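Local atomic coordinates of Myo-inositol-1-phosphate synthase-related protein (Thermotoga maritima MSB8, PDB entry 3CIN), a protein that belongs to the myo-inositol-1-phosphate synthase family and holds nicotinamide-adenine-dinucleotide in a Rossmann-type domain. Residues V66-I71 with E110-E115; K97-G102 with Q173-A178; L19-V24 with E77-Y82. One frame throughout, in Å; residues are numbered along the deposited sequence. Where two conformers were deposited one is given.

Contact 1. Residues V66-I71 with E110-E115; sequences VDRAKI and EAEGLE. With NAD (nicotinamide-adenine-dinucleotide), chain F.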
loop_
_atom_site.group_PDB
_atom_site.type_symbol
_atom_site.label_atom_id
_atom_site.label_comp_id
_atom_site.label_asym_id
_atom_site.label_seq_id
_atom_site.Cartn_x
_atom_site.Cartn_y
_atom_site.Cartn_z
ATOM N N VAL A 66 11.693 7.800 37.120
ATOM C CA VAL A 66 11.245 8.964 37.832
ATOM C C VAL A 66 9.766 8.878 38.117
ATOM O O VAL A 66 9.251 9.726 38.797
ATOM C CB VAL A 66 11.593 10.269 37.087
ATOM C CG1 VAL A 66 13.112 10.446 37.046
ATOM C CG2 VAL A 66 11.012 10.259 35.741
ATOM N N ASP A 67 9.087 7.848 37.603
ATOM C CA ASP A 67 7.682 7.629 37.876
ATOM C C ASP A 67 7.453 7.132 39.292
ATOM O O ASP A 67 7.961 6.087 39.715
ATOM C CB ASP A 67 7.161 6.640 36.848
ATOM C CG ASP A 67 5.651 6.545 36.811
ATOM O OD1 ASP A 67 4.968 6.931 37.790
ATOM O OD2 ASP A 67 5.153 6.034 35.759
ATOM N N ARG A 68 6.669 7.894 40.054
ATOM C CA ARG A 68 6.414 7.552 41.428
ATOM C C ARG A 68 5.675 6.211 41.529
ATOM O O ARG A 68 5.809 5.511 42.519
ATOM C CB ARG A 68 5.578 8.663 42.096
ATOM C CG ARG A 68 5.498 8.567 43.616
ATOM C CD ARG A 68 4.128 8.240 44.111
ATOM N NE ARG A 68 3.525 9.348 44.843
ATOM C CZ ARG A 68 3.947 9.789 46.031
ATOM N NH1 ARG A 68 5.002 9.239 46.636
ATOM N NH2 ARG A 68 3.312 10.803 46.620
ATOM N N ALA A 69 4.899 5.888 40.502
ATOM C CA ALA A 69 4.197 4.593 40.398
ATOM C C ALA A 69 5.154 3.394 40.223
ATOM O O ALA A 69 4.771 2.275 40.543
ATOM C CB ALA A 69 3.141 4.626 39.262
ATOM N N LYS A 70 6.382 3.630 39.737
ATOM C CA LYS A 70 7.368 2.573 39.486
ATOM C C LYS A 70 8.470 2.500 40.522
ATOM O O LYS A 70 8.965 1.420 40.810
ATOM C CB LYS A 70 7.983 2.724 38.097
ATOM C CG LYS A 70 6.976 2.611 36.983
ATOM C CD LYS A 70 7.587 2.717 35.639
ATOM C CE LYS A 70 6.578 2.442 34.490
ATOM N NZ LYS A 70 7.150 2.680 33.123
ATOM N N ILE A 71 8.897 3.647 41.072
ATOM C CA ILE A 71 10.031 3.672 42.003
ATOM C C ILE A 71 9.692 2.829 43.236
ATOM O O ILE A 71 8.663 3.023 43.856
ATOM C CB ILE A 71 10.441 5.105 42.393
ATOM C CG1 ILE A 71 11.066 5.810 41.180
ATOM C CG2 ILE A 71 11.470 5.066 43.580
ATOM C CD1 ILE A 71 10.977 7.327 41.302
ATOM N N GLU A 110 3.469 11.198 37.689
ATOM C CA GLU A 110 3.868 11.890 38.889
ATOM C C GLU A 110 5.366 11.666 39.080
ATOM O O GLU A 110 5.800 10.552 39.404
ATOM C CB GLU A 110 3.064 11.326 40.074
ATOM C CG GLU A 110 3.088 12.180 41.273
ATOM C CD GLU A 110 2.441 11.509 42.466
ATOM O OE1 GLU A 110 1.652 10.545 42.266
ATOM O OE2 GLU A 110 2.716 11.957 43.603
ATOM N N ALA A 111 6.150 12.714 38.836
ATOM C CA ALA A 111 7.613 12.612 38.796
ATOM C C ALA A 111 8.288 12.783 40.141
ATOM O O ALA A 111 7.870 13.605 40.967
ATOM C CB ALA A 111 8.170 13.651 37.811
ATOM N N GLU A 112 9.339 12.004 40.382
ATOM C CA GLU A 112 10.282 12.301 41.452
ATOM C C GLU A 112 11.726 12.104 41.024
ATOM O O GLU A 112 12.058 11.269 40.180
ATOM C CB GLU A 112 9.979 11.523 42.720
ATOM C CG GLU A 112 9.411 10.179 42.573
ATOM C CD GLU A 112 9.045 9.576 43.932
ATOM O OE1 GLU A 112 8.162 10.154 44.615
ATOM O OE2 GLU A 112 9.633 8.534 44.321
ATOM N N GLY A 113 12.593 12.907 41.617
ATOM C CA GLY A 113 13.966 13.021 41.171
ATOM C C GLY A 113 14.899 13.399 42.281
ATOM O O GLY A 113 14.521 14.108 43.227
ATOM N N LEU A 114 16.115 12.900 42.207
ATOM C CA LEU A 114 17.145 13.275 43.183
ATOM C C LEU A 114 17.265 14.803 43.272
ATOM O O LEU A 114 17.424 15.357 44.352
ATOM C CB LEU A 114 18.482 12.636 42.800
ATOM C CG LEU A 114 18.597 11.131 42.970
ATOM C CD1 LEU A 114 19.908 10.613 42.353
ATOM C CD2 LEU A 114 18.519 10.822 44.486
ATOM N N GLU A 115 17.104 15.499 42.156
ATOM C CA GLU A 115 17.464 16.936 42.105
ATOM C C GLU A 115 16.359 17.815 42.712
ATOM O O GLU A 115 16.486 19.032 42.766
ATOM C CB GLU A 115 17.881 17.354 40.672
ATOM C CG GLU A 115 16.741 17.710 39.689
ATOM C CD GLU A 115 15.927 16.542 39.148
ATOM O OE1 GLU A 115 16.067 15.402 39.632
ATOM O OE2 GLU A 115 15.111 16.815 38.224
HETATM P PA NAD F . 8.275 4.761 27.412
HETATM O O1A NAD F . 7.410 3.528 27.413
HETATM O O2A NAD F . 7.493 5.991 27.754
HETATM O O5B NAD F . 9.329 4.536 28.552
HETATM C C5B NAD F . 10.145 5.612 29.010
HETATM C C4B NAD F . 10.439 5.358 30.478
HETATM O O4B NAD F . 11.433 6.272 30.912
HETATM C C3B NAD F . 9.246 5.525 31.411
HETATM O O3B NAD F . 9.185 4.475 32.362
HETATM C C2B NAD F . 9.520 6.853 32.106
HETATM O O2B NAD F . 8.821 6.982 33.313
HETATM C C1B NAD F . 11.029 6.802 32.199
HETATM N N9A NAD F . 11.693 8.096 32.377
HETATM C C8A NAD F . 11.317 9.273 31.738
HETATM N N7A NAD F . 12.269 10.214 32.059
HETATM C C5A NAD F . 13.189 9.621 32.888
HETATM C C6A NAD F . 14.293 10.122 33.582
HETATM N N6A NAD F . 14.728 11.415 33.449
HETATM N N1A NAD F . 15.039 9.220 34.315
HETATM C C2A NAD F . 14.644 7.898 34.414
HETATM N N3A NAD F . 13.510 7.406 33.801
HETATM C C4A NAD F . 12.809 8.287 33.059
HETATM O O3 NAD F . 9.035 4.915 26.041
HETATM P PN NAD F . 9.645 3.741 25.182
HETATM O O1N NAD F . 8.699 3.450 24.065
HETATM O O2N NAD F . 10.205 2.676 26.065
HETATM O O5D NAD F . 10.860 4.492 24.477
HETATM C C5D NAD F . 12.022 4.805 25.210
HETATM C C4D NAD F . 12.938 5.736 24.425
HETATM O O4D NAD F . 13.449 5.032 23.326
HETATM C C3D NAD F . 12.301 7.011 23.897
HETATM O O3D NAD F . 13.251 8.105 23.977
HETATM C C2D NAD F . 12.104 6.668 22.428
HETATM O O2D NAD F . 12.123 7.833 21.598
HETATM C C1D NAD F . 13.343 5.837 22.182
HETATM N N1N NAD F . 13.233 4.990 20.996
HETATM C C2N NAD F . 12.271 4.067 20.925
HETATM C C3N NAD F . 12.276 3.276 19.745
HETATM C C7N NAD F . 11.413 2.097 19.735
HETATM O O7N NAD F . 10.600 1.939 20.822
HETATM N N7N NAD F . 11.456 1.242 18.702
HETATM C C4N NAD F . 13.192 3.456 18.728
HETATM C C5N NAD F . 14.153 4.420 18.829
HETATM C C6N NAD F . 14.165 5.178 20.008
HETATM O O HOH W 1 2.787 8.358 38.103
#
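Val66 pairs through its backbone with Glu112, and Arg68 with Glu110, where two loops of the Rossmann-type domain run past the adenosine end of NAD. Segment 66-71 follows strand 58-65, the second strand of the dinucleotide fold, and 110-115 leads toward helix 120-134. Two backbone hydrogen bonds flank a single beta bridge between Asp67 and Ala111. Glu112 N reaches Val66 O at 2.8 Å, and Arg68 N reaches Glu110 O at 2.9 Å.

Charged groups occupy the exposed margin. Arg68 and Glu110 lie side by side. CG of both is anti to the backbone N (chi1 -167° in Arg68); bends at chi2 and chi3 of Arg68 then bring its NE to 3.0 Å from Glu110 OE2. The hydrogen bond of this salt bridge is weak, bent to 126° at the hydrogen, and the two planes stand nearly perpendicular (89°). Glu112 adds charge alone: its OE1 lies well out of the guanidinium plane, and its link to Arg68 NH1 is long. Ile71 CD1 rests 3.5 Å from Glu112 CG and equally near OE2 of that residue, crossing the extended chain at a slant.

Asp67 turns its own loop, OD1 accepting from Ala69 N in an Asx turn; a water joins the same oxygen to Glu110 N. Toward the cofactor, Val66 lays CG1 and CG2 against the adenine. Extended from CG onward, Lys70 carries NZ to the adenosine ribose, where it donates to NAD O3B at 2.8 Å; Gln21 O and Tyr82 OH also bond to this nitrogen.

Contact 2. Residues K97-G102 with Q173-A178; sequences KGVHLG and QVYAYA. With NAD (nicotinamide-adenine-dinucleotide), chain F.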
loop_
_atom_site.group_PDB
_atom_site.type_symbol
_atom_site.label_atom_id
_atom_site.label_comp_id
_atom_site.label_asym_id
_atom_site.label_seq_id
_atom_site.Cartn_x
_atom_site.Cartn_y
_atom_site.Cartn_z
ATOM N N LYS A 97 15.207 5.733 42.146
ATOM C CA LYS A 97 14.930 7.105 41.710
ATOM C C LYS A 97 16.126 7.713 40.986
ATOM O O LYS A 97 17.253 7.774 41.526
ATOM C CB LYS A 97 14.547 7.973 42.960
ATOM C CG LYS A 97 14.171 9.413 42.667
ATOM C CD LYS A 97 13.659 10.123 43.889
ATOM C CE LYS A 97 14.669 10.260 44.942
ATOM N NZ LYS A 97 13.976 10.756 46.173
ATOM N N GLY A 98 15.847 8.211 39.780
ATOM C CA GLY A 98 16.778 8.992 38.997
ATOM C C GLY A 98 16.680 10.503 39.154
ATOM O O GLY A 98 16.444 11.000 40.234
ATOM N N VAL A 99 16.963 11.216 38.063
ATOM C CA VAL A 99 16.862 12.666 37.964
ATOM C C VAL A 99 15.884 12.966 36.840
ATOM O O VAL A 99 16.009 12.399 35.745
ATOM C CB VAL A 99 18.263 13.293 37.670
ATOM C CG1 VAL A 99 19.200 13.058 38.821
ATOM C CG2 VAL A 99 18.895 12.742 36.459
ATOM N N HIS A 100 14.927 13.851 37.072
ATOM C CA HIS A 100 13.822 14.017 36.112
ATOM C C HIS A 100 14.018 15.124 35.125
ATOM O O HIS A 100 13.662 14.999 33.955
ATOM C CB HIS A 100 12.428 14.127 36.779
ATOM C CG HIS A 100 12.244 15.269 37.727
ATOM N ND1 HIS A 100 11.936 16.547 37.312
ATOM C CD2 HIS A 100 12.260 15.309 39.084
ATOM C CE1 HIS A 100 11.808 17.335 38.365
ATOM N NE2 HIS A 100 11.985 16.605 39.455
ATOM N N LEU A 101 14.567 16.226 35.609
ATOM C CA LEU A 101 14.585 17.465 34.852
ATOM C C LEU A 101 13.255 17.661 34.110
ATOM O O LEU A 101 12.190 17.569 34.729
ATOM C CB LEU A 101 15.808 17.505 33.957
ATOM C CG LEU A 101 17.067 17.687 34.806
ATOM C CD1 LEU A 101 18.247 17.233 34.035
ATOM C CD2 LEU A 101 17.200 19.154 35.221
ATOM N N GLY A 102 13.270 17.910 32.817
ATOM C CA GLY A 102 11.992 18.188 32.129
ATOM C C GLY A 102 11.307 16.990 31.493
ATOM O O GLY A 102 10.359 17.148 30.730
ATOM N N GLN A 173 21.561 13.988 29.316
ATOM C CA GLN A 173 22.843 14.700 29.409
ATOM C C GLN A 173 23.457 14.531 30.802
ATOM O O GLN A 173 24.626 14.330 30.939
ATOM C CB GLN A 173 22.671 16.146 29.034
ATOM C CG GLN A 173 22.331 16.309 27.552
ATOM C CD GLN A 173 21.979 17.767 27.187
ATOM O OE1 GLN A 173 21.338 18.476 27.974
ATOM N NE2 GLN A 173 22.362 18.206 25.970
ATOM N N VAL A 174 22.635 14.617 31.843
ATOM C CA VAL A 174 23.104 14.438 33.210
ATOM C C VAL A 174 23.531 12.990 33.430
ATOM O O VAL A 174 24.613 12.723 34.047
ATOM C CB VAL A 174 22.013 14.848 34.206
ATOM C CG1 VAL A 174 22.472 14.536 35.656
ATOM C CG2 VAL A 174 21.673 16.362 34.071
ATOM N N TYR A 175 22.737 12.039 32.949
ATOM C CA TYR A 175 23.119 10.620 33.084
ATOM C C TYR A 175 24.437 10.228 32.378
ATOM O O TYR A 175 25.237 9.490 32.964
ATOM C CB TYR A 175 22.020 9.711 32.619
ATOM C CG TYR A 175 20.773 9.666 33.442
ATOM C CD1 TYR A 175 20.795 9.523 34.834
ATOM C CD2 TYR A 175 19.517 9.692 32.824
ATOM C CE1 TYR A 175 19.634 9.400 35.553
ATOM C CE2 TYR A 175 18.354 9.562 33.554
ATOM C CZ TYR A 175 18.416 9.433 34.933
ATOM O OH TYR A 175 17.237 9.366 35.666
ATOM N N ALA A 176 24.660 10.704 31.154
ATOM C CA ALA A 176 25.914 10.465 30.448
ATOM C C ALA A 176 27.146 11.092 31.180
ATOM O O ALA A 176 28.249 10.538 31.188
ATOM C CB ALA A 176 25.827 11.008 28.998
ATOM N N TYR A 177 26.945 12.281 31.717
ATOM C CA TYR A 177 27.929 12.923 32.561
ATOM C C TYR A 177 28.237 12.036 33.772
ATOM O O TYR A 177 29.418 11.748 34.035
ATOM C CB TYR A 177 27.445 14.303 32.955
ATOM C CG TYR A 177 28.404 15.087 33.794
ATOM C CD1 TYR A 177 29.369 15.893 33.236
ATOM C CD2 TYR A 177 28.320 15.025 35.183
ATOM C CE1 TYR A 177 30.216 16.612 34.024
ATOM C CE2 TYR A 177 29.181 15.700 35.963
ATOM C CZ TYR A 177 30.107 16.520 35.392
ATOM O OH TYR A 177 30.941 17.240 36.208
ATOM N N ALA A 178 27.212 11.665 34.525
ATOM C CA ALA A 178 27.377 10.705 35.612
ATOM C C ALA A 178 28.081 9.394 35.188
ATOM O O ALA A 178 28.929 8.875 35.930
ATOM C CB ALA A 178 26.027 10.390 36.269
HETATM P PA NAD F . 8.275 4.761 27.412
HETATM O O1A NAD F . 7.410 3.528 27.413
HETATM O O2A NAD F . 7.493 5.991 27.754
HETATM O O5B NAD F . 9.329 4.536 28.552
HETATM C C5B NAD F . 10.145 5.612 29.010
HETATM C C4B NAD F . 10.439 5.358 30.478
HETATM O O4B NAD F . 11.433 6.272 30.912
HETATM C C3B NAD F . 9.246 5.525 31.411
HETATM O O3B NAD F . 9.185 4.475 32.362
HETATM C C2B NAD F . 9.520 6.853 32.106
HETATM O O2B NAD F . 8.821 6.982 33.313
HETATM C C1B NAD F . 11.029 6.802 32.199
HETATM N N9A NAD F . 11.693 8.096 32.377
HETATM C C8A NAD F . 11.317 9.273 31.738
HETATM N N7A NAD F . 12.269 10.214 32.059
HETATM C C5A NAD F . 13.189 9.621 32.888
HETATM C C6A NAD F . 14.293 10.122 33.582
HETATM N N6A NAD F . 14.728 11.415 33.449
HETATM N N1A NAD F . 15.039 9.220 34.315
HETATM C C2A NAD F . 14.644 7.898 34.414
HETATM N N3A NAD F . 13.510 7.406 33.801
HETATM C C4A NAD F . 12.809 8.287 33.059
HETATM O O3 NAD F . 9.035 4.915 26.041
HETATM P PN NAD F . 9.645 3.741 25.182
HETATM O O1N NAD F . 8.699 3.450 24.065
HETATM O O2N NAD F . 10.205 2.676 26.065
HETATM O O5D NAD F . 10.860 4.492 24.477
HETATM C C5D NAD F . 12.022 4.805 25.210
HETATM C C4D NAD F . 12.938 5.736 24.425
HETATM O O4D NAD F . 13.449 5.032 23.326
HETATM C C3D NAD F . 12.301 7.011 23.897
HETATM O O3D NAD F . 13.251 8.105 23.977
HETATM C C2D NAD F . 12.104 6.668 22.428
HETATM O O2D NAD F . 12.123 7.833 21.598
HETATM C C1D NAD F . 13.343 5.837 22.182
HETATM N N1N NAD F . 13.233 4.990 20.996
HETATM C C2N NAD F . 12.271 4.067 20.925
HETATM C C3N NAD F . 12.276 3.276 19.745
HETATM C C7N NAD F . 11.413 2.097 19.735
HETATM O O7N NAD F . 10.600 1.939 20.822
HETATM N N7N NAD F . 11.456 1.242 18.702
HETATM C C4N NAD F . 13.192 3.456 18.728
HETATM C C5N NAD F . 14.153 4.420 18.829
HETATM C C6N NAD F . 14.165 5.178 20.008
#
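Tyr175 reaches from helix 171-186 to the loop at Gly98 and Val99, and its ring bridges helix and loop. From CB, which points along the flank of the contact, CG is set anti to the carbonyl carbon (chi1 -68°), and the ring runs out to the loop and the adenine. CG itself packs on Leu19 CD1. Along one side of the ring, Tyr175 CD1 lies 4.1 Å from Val99 CG2, and Tyr175 CE1 comes closer to the same methyl, at 3.5 Å. That methyl approaches the ring obliquely, and the two side chains reach toward each other from loop and helix. Along the other side, Tyr175 CE2 is 3.4 Å from NAD N1A. CZ lies between the two, near both Val99 CG2 and NAD N1A.

The tip, Tyr175 OH, is gripped by two bonds. It donates to NAD N1A at 2.6 Å, with the adenine nitrogen in the plane of the tyrosine ring, and accepts from Val99 N at 3.0 Å (N-H...O angle 159°). Gly98 CA sits against the ring edge beside the hydroxyl; its lack of a side chain lets OH come this near. In this Rossmann-type domain the loop after edge strand 96-97 thus reads the adenine together with a helix further along the chain. Val99 supplies the second polar contact with the base, its O accepting from NAD N6A at 2.8 Å.

The helix also packs against the loop through Val174. Val174 CG1 lies near Val99 CG2, and Val174 CG2 meets CD1 of Leu101 in one of the two conformers of that leucine. Helix 120-134 borders the same apolar layer, Ala123 against Val99 and Val124 against Val174.

Contact 3. Residues L19-V24 with E77-Y82; sequences LGQGYV and EVVKQY. With NAD (nicotinamide-adenine-dinucleotide), chain F.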
loop_
_atom_site.group_PDB
_atom_site.type_symbol
_atom_site.label_atom_id
_atom_site.label_comp_id
_atom_site.label_asym_id
_atom_site.label_seq_id
_atom_site.Cartn_x
_atom_site.Cartn_y
_atom_site.Cartn_z
ATOM N N LEU A 19 18.333 2.803 32.425
ATOM C CA LEU A 19 17.764 4.119 32.764
ATOM C C LEU A 19 16.479 4.252 31.961
ATOM O O LEU A 19 16.520 4.316 30.737
ATOM C CB LEU A 19 18.746 5.232 32.424
ATOM C CG LEU A 19 20.149 5.093 33.011
ATOM C CD1 LEU A 19 21.009 6.205 32.388
ATOM C CD2 LEU A 19 20.135 5.095 34.523
ATOM N N GLY A 20 15.356 4.224 32.671
ATOM C CA GLY A 20 14.011 4.470 32.118
ATOM C C GLY A 20 13.318 3.153 31.889
ATOM O O GLY A 20 13.508 2.534 30.809
ATOM N N GLN A 21 12.520 2.722 32.853
ATOM C CA GLN A 21 11.893 1.371 32.811
ATOM C C GLN A 21 10.497 1.388 32.174
ATOM O O GLN A 21 9.483 1.232 32.842
ATOM C CB GLN A 21 11.855 0.714 34.202
ATOM C CG GLN A 21 11.536 -0.784 34.130
ATOM C CD GLN A 21 12.579 -1.569 33.382
ATOM O OE1 GLN A 21 13.764 -1.403 33.609
ATOM N NE2 GLN A 21 12.138 -2.404 32.430
ATOM N N GLY A 22 10.476 1.648 30.857
ATOM C CA GLY A 22 9.227 1.692 30.107
ATOM C C GLY A 22 9.100 0.521 29.123
ATOM O O GLY A 22 9.533 -0.609 29.395
ATOM N N TYR A 23 8.496 0.783 27.981
ATOM C CA TYR A 23 8.198 -0.275 27.025
ATOM C C TYR A 23 9.440 -0.913 26.456
ATOM O O TYR A 23 9.548 -2.148 26.484
ATOM C CB TYR A 23 7.343 0.259 25.882
ATOM C CG TYR A 23 6.163 -0.609 25.579
ATOM C CD1 TYR A 23 6.318 -1.968 25.338
ATOM C CD2 TYR A 23 4.883 -0.067 25.492
ATOM C CE1 TYR A 23 5.205 -2.783 25.027
ATOM C CE2 TYR A 23 3.798 -0.849 25.222
ATOM C CZ TYR A 23 3.952 -2.201 24.963
ATOM O OH TYR A 23 2.840 -2.991 24.670
ATOM N N VAL A 24 10.362 -0.112 25.943
ATOM C CA VAL A 24 11.622 -0.695 25.382
ATOM C C VAL A 24 12.373 -1.491 26.409
ATOM O O VAL A 24 12.746 -2.672 26.198
ATOM C CB VAL A 24 12.533 0.364 24.746
ATOM C CG1 VAL A 24 13.870 -0.194 24.352
ATOM C CG2 VAL A 24 11.829 0.965 23.484
ATOM N N GLU A 77 7.503 -6.589 38.584
ATOM C CA GLU A 77 6.142 -6.025 38.736
ATOM C C GLU A 77 5.864 -5.016 37.613
ATOM O O GLU A 77 4.749 -4.970 37.068
ATOM C CB GLU A 77 5.985 -5.330 40.096
ATOM C CG GLU A 77 6.185 -6.235 41.314
ATOM C CD GLU A 77 5.930 -5.565 42.703
ATOM O OE1 GLU A 77 6.841 -4.906 43.336
ATOM O OE2 GLU A 77 4.798 -5.792 43.209
ATOM N N VAL A 78 6.893 -4.265 37.243
ATOM C CA VAL A 78 6.797 -3.277 36.175
ATOM C C VAL A 78 6.818 -3.966 34.822
ATOM O O VAL A 78 5.973 -3.676 33.952
ATOM C CB VAL A 78 7.897 -2.209 36.289
ATOM C CG1 VAL A 78 7.890 -1.271 35.072
ATOM C CG2 VAL A 78 7.645 -1.436 37.625
ATOM N N VAL A 79 7.758 -4.889 34.629
ATOM C CA VAL A 79 7.812 -5.661 33.349
ATOM C C VAL A 79 6.462 -6.357 33.036
ATOM O O VAL A 79 5.981 -6.278 31.881
ATOM C CB VAL A 79 9.051 -6.629 33.315
ATOM C CG1 VAL A 79 9.016 -7.505 32.083
ATOM C CG2 VAL A 79 10.357 -5.806 33.331
ATOM N N LYS A 80 5.804 -6.970 34.040
ATOM C CA LYS A 80 4.513 -7.633 33.821
ATOM C C LYS A 80 3.423 -6.680 33.364
ATOM O O LYS A 80 2.486 -7.109 32.707
ATOM C CB LYS A 80 4.053 -8.338 35.069
ATOM C CG LYS A 80 2.849 -9.248 34.935
ATOM C CD LYS A 80 2.345 -9.657 36.314
ATOM C CE LYS A 80 1.722 -11.063 36.349
ATOM N NZ LYS A 80 1.368 -11.674 35.051
ATOM N N GLN A 81 3.531 -5.397 33.680
ATOM C CA GLN A 81 2.568 -4.443 33.171
ATOM C C GLN A 81 2.662 -4.358 31.668
ATOM O O GLN A 81 1.680 -4.043 31.039
ATOM C CB GLN A 81 2.780 -3.048 33.771
ATOM C CG GLN A 81 2.508 -2.973 35.272
ATOM C CD GLN A 81 3.082 -1.705 35.921
ATOM O OE1 GLN A 81 3.256 -0.672 35.264
ATOM N NE2 GLN A 81 3.390 -1.793 37.225
ATOM N N TYR A 82 3.846 -4.592 31.089
ATOM C CA TYR A 82 4.007 -4.537 29.628
ATOM C C TYR A 82 3.838 -5.907 28.949
ATOM O O TYR A 82 3.276 -6.004 27.836
ATOM C CB TYR A 82 5.384 -3.941 29.253
ATOM C CG TYR A 82 5.515 -2.514 29.692
ATOM C CD1 TYR A 82 5.112 -1.480 28.880
ATOM C CD2 TYR A 82 6.070 -2.190 30.926
ATOM C CE1 TYR A 82 5.201 -0.166 29.284
ATOM C CE2 TYR A 82 6.186 -0.861 31.336
ATOM C CZ TYR A 82 5.745 0.152 30.493
ATOM O OH TYR A 82 5.830 1.501 30.830
HETATM P PA NAD F . 8.275 4.761 27.412
HETATM O O1A NAD F . 7.410 3.528 27.413
HETATM O O2A NAD F . 7.493 5.991 27.754
HETATM O O5B NAD F . 9.329 4.536 28.552
HETATM C C5B NAD F . 10.145 5.612 29.010
HETATM C C4B NAD F . 10.439 5.358 30.478
HETATM O O4B NAD F . 11.433 6.272 30.912
HETATM C C3B NAD F . 9.246 5.525 31.411
HETATM O O3B NAD F . 9.185 4.475 32.362
HETATM C C2B NAD F . 9.520 6.853 32.106
HETATM O O2B NAD F . 8.821 6.982 33.313
HETATM C C1B NAD F . 11.029 6.802 32.199
HETATM N N9A NAD F . 11.693 8.096 32.377
HETATM C C8A NAD F . 11.317 9.273 31.738
HETATM N N7A NAD F . 12.269 10.214 32.059
HETATM C C5A NAD F . 13.189 9.621 32.888
HETATM C C6A NAD F . 14.293 10.122 33.582
HETATM N N6A NAD F . 14.728 11.415 33.449
HETATM N N1A NAD F . 15.039 9.220 34.315
HETATM C C2A NAD F . 14.644 7.898 34.414
HETATM N N3A NAD F . 13.510 7.406 33.801
HETATM C C4A NAD F . 12.809 8.287 33.059
HETATM O O3 NAD F . 9.035 4.915 26.041
HETATM P PN NAD F . 9.645 3.741 25.182
HETATM O O1N NAD F . 8.699 3.450 24.065
HETATM O O2N NAD F . 10.205 2.676 26.065
HETATM O O5D NAD F . 10.860 4.492 24.477
HETATM C C5D NAD F . 12.022 4.805 25.210
HETATM C C4D NAD F . 12.938 5.736 24.425
HETATM O O4D NAD F . 13.449 5.032 23.326
HETATM C C3D NAD F . 12.301 7.011 23.897
HETATM O O3D NAD F . 13.251 8.105 23.977
HETATM C C2D NAD F . 12.104 6.668 22.428
HETATM O O2D NAD F . 12.123 7.833 21.598
HETATM C C1D NAD F . 13.343 5.837 22.182
HETATM N N1N NAD F . 13.233 4.990 20.996
HETATM C C2N NAD F . 12.271 4.067 20.925
HETATM C C3N NAD F . 12.276 3.276 19.745
HETATM C C7N NAD F . 11.413 2.097 19.735
HETATM O O7N NAD F . 10.600 1.939 20.822
HETATM N N7N NAD F . 11.456 1.242 18.702
HETATM C C4N NAD F . 13.192 3.456 18.728
HETATM C C5N NAD F . 14.153 4.420 18.829
HETATM C C6N NAD F . 14.165 5.178 20.008
HETATM O O HOH W 2 3.115 -5.814 25.017
#
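The backbones approach most closely where Tyr23 meets Tyr82, their CA atoms 6.5 Å apart, as the glycine-rich turn of the Rossmann-type fold passes helix 75-82. Gly20 and Gly22 fit the GxGxxA pattern of such dinucleotide-binding turns. Gly22 is the N-cap of helix 23-36, and Gln21 centres an inverse gamma turn. The helix begins at the diphosphate of NAD: Tyr23 N donates to O1A and Val24 N to O2N, both bonds nearly straight at 171°. The amides and the helix start probably help to stabilise the negative charge. Gly22 CA lies 3.2 Å from NAD O5B, an approach that leaves no place for a side chain.

Tyr82 carries most of the contact with this turn. Its edge points at the face of Tyr23 in a tilted edge-to-face pair, centroids 4.9 Å apart and planes at 58°, and its CD1 stands over the centre of the Tyr23 ring. One face of Tyr82 in turn covers the peptide between Gly22 and Tyr23, with Tyr23 CA in a CH-pi contact 4.1 Å from the ring centroid. The hydroxyl of Tyr82 is bonded to Lys70 NZ.

The Gln21 chain leaves with CG trans to the main-chain N (chi1 -166°) and bends at the next bond, which sets its CG 3.8 Å from Val78 CG1, while NE2 lies beside Val79 CG2. OE1 is bonded to Ser63 OG on strand 58-65 and NE2 to Ser26 OG on helix 23-36. Beyond the aromatic pair, one water links Tyr23 OH, at 2.9 Å, to Tyr82 O, at 2.8 Å.

Overall arrangement
From the N terminus, contact 3 opens first at the turn between strand 14-19 and helix 23-36, and closes at helix 75-82. Before it closes, contact 1 opens in the loop after strand 58-65, so these two cross; Lys70 joins them by bonding to Gln21 and Tyr82. Contact 2 opens after strand 96-97, before contact 1 closes at 110-115, so they cross as well, with Glu115 bonded to the backbone of Leu101 and Leu114 to that of Gly98. Contact 2 closes last, in series with contact 3. Contacts 2 and 3 tie strand ends to helices 171-186 and 75-82, while contact 1 joins the loops after strands 58-65 and 96-97; all three touch NAD.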